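Local coordinates for protein restriction endonuclease (Mycobacterium sp., PDB 4F0Q) that cleaves DNA in a manner dependent on cytosine methylation, working as a tetramer whose chains each probably join a modification-recognising domain to a magnesium-binding nuclease domain, at residues 120-123 against 127-130. Sequence-based numbering, arbitrary orientation.
Sequences PSTV and GETK
Thr122 and Thr129 supply the van der Waals part of this contact, meeting through their branches at about a right angle. CG2 of Thr122 stands 3.8 Å from CG2 of Thr129, and the same Thr129 methyl lies 3.7 Å from OG1 of Thr122. Both hydroxyls are engaged elsewhere: OG1 of Thr122 is hydrogen-bonded to the backbone N of Lys119, and OG1 of Thr129 to OD1 of Asp117. A chi1 of 60° puts the Thr129 hydroxyl over its own backbone and the methyl toward Thr122.

The polar approach belongs to Glu128. With CG anti to the backbone N (chi1 -168°), its stretched-out side chain runs alongside that of Thr122 in the opposing sense, bringing Glu128 OE1 to 3.5 Å from Thr122 CG2. Val123 O lies over the carboxylate face, 3.2 Å from Glu128 CD and about 45° above the carboxylate plane. It is nearer Glu128 OE1, at 2.8 Å. Glu128 OE2 is 3.3 Å from Val123 O. These are pairs of acceptors, if the carboxylate is ionised as is usual at a surface, and neither is a hydrogen bond. Because Glu128 is exposed, the exact position of its carboxylate is doubtful.

The contact joins two parts of one loop, 4 residues apart at their closest ends, between strand 111-115 and helix 130-142 in the region related to the AspBHI N-terminal family. Thr129 occupies the N-cap of that helix, and Glu128 O accepts a hydrogen bond from NH1 of Arg133 in its first turn. With 148 Å² buried in total, the interface is small. Its chemistry implies cohesion through methyl contacts, whereas the closeness of the acceptors is probably unfavourable; the geometry does not establish a proton, water or cation that eases it.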
loop_
_atom_site.group_PDB
_atom_site.type_symbol
_atom_site.label_atom_id
_atom_site.label_comp_id
_atom_site.label_asym_id
_atom_site.label_seq_id
_atom_site.Cartn_x
_atom_site.Cartn_y
_atom_site.Cartn_z
ATOM N N PRO A 120 -6.960 -34.352 17.994
ATOM C CA PRO A 120 -8.252 -34.790 17.453
ATOM C C PRO A 120 -9.090 -35.574 18.463
ATOM O O PRO A 120 -10.318 -35.547 18.390
ATOM C CB PRO A 120 -7.846 -35.703 16.295
ATOM C CG PRO A 120 -6.529 -35.185 15.860
ATOM C CD PRO A 120 -5.841 -34.726 17.111
ATOM N N SER A 121 -8.430 -36.259 19.393
ATOM C CA SER A 121 -9.127 -37.081 20.377
ATOM C C SER A 121 -9.462 -36.308 21.649
ATOM O O SER A 121 -10.094 -36.843 22.559
ATOM C CB SER A 121 -8.294 -38.316 20.725
ATOM O OG SER A 121 -7.039 -37.945 21.268
ATOM N N THR A 122 -9.036 -35.050 21.712
ATOM C CA THR A 122 -9.293 -34.219 22.883
ATOM C C THR A 122 -10.764 -33.827 22.973
ATOM O O THR A 122 -11.324 -33.255 22.038
ATOM C CB THR A 122 -8.426 -32.947 22.875
ATOM O OG1 THR A 122 -7.042 -33.311 22.898
ATOM C CG2 THR A 122 -8.738 -32.081 24.086
ATOM N N VAL A 123 -11.386 -34.140 24.104
ATOM C CA VAL A 123 -12.795 -33.830 24.316
ATOM C C VAL A 123 -12.976 -32.552 25.136
ATOM O O VAL A 123 -12.523 -32.461 26.277
ATOM C CB VAL A 123 -13.542 -35.008 24.983
ATOM C CG1 VAL A 123 -12.713 -35.602 26.116
ATOM C CG2 VAL A 123 -14.913 -34.569 25.476
ATOM N N GLY A 127 -8.362 -24.306 26.042
ATOM C CA GLY A 127 -7.346 -25.339 26.112
ATOM C C GLY A 127 -7.491 -26.267 27.301
ATOM O O GLY A 127 -6.971 -25.992 28.383
ATOM N N GLU A 128 -8.196 -27.376 27.100
ATOM C CA GLU A 128 -8.340 -28.384 28.140
ATOM C C GLU A 128 -7.023 -29.132 28.314
ATOM O O GLU A 128 -6.730 -29.655 29.389
ATOM C CB GLU A 128 -9.454 -29.370 27.790
ATOM C CG GLU A 128 -9.863 -30.266 28.949
ATOM C CD GLU A 128 -10.384 -31.612 28.490
ATOM O OE1 GLU A 128 -10.012 -32.044 27.379
ATOM O OE2 GLU A 128 -11.162 -32.239 29.242
ATOM N N THR A 129 -6.234 -29.179 27.246
ATOM C CA THR A 129 -4.926 -29.820 27.283
ATOM C C THR A 129 -3.941 -28.999 28.111
ATOM O O THR A 129 -4.143 -27.801 28.318
ATOM C CB THR A 129 -4.359 -30.025 25.865
ATOM O OG1 THR A 129 -4.220 -28.755 25.217
ATOM C CG2 THR A 129 -5.285 -30.909 25.044
ATOM N N LYS A 130 -2.882 -29.650 28.583
ATOM C CA LYS A 130 -1.884 -29.008 29.436
ATOM C C LYS A 130 -1.202 -27.836 28.736
ATOM O O LYS A 130 -1.175 -26.713 29.255
ATOM C CB LYS A 130 -0.819 -30.022 29.862
ATOM C CG LYS A 130 -1.365 -31.299 30.478
ATOM C CD LYS A 130 -0.240 -32.278 30.784
ATOM C CE LYS A 130 -0.772 -33.572 31.379
ATOM N NZ LYS A 130 0.326 -34.525 31.710
#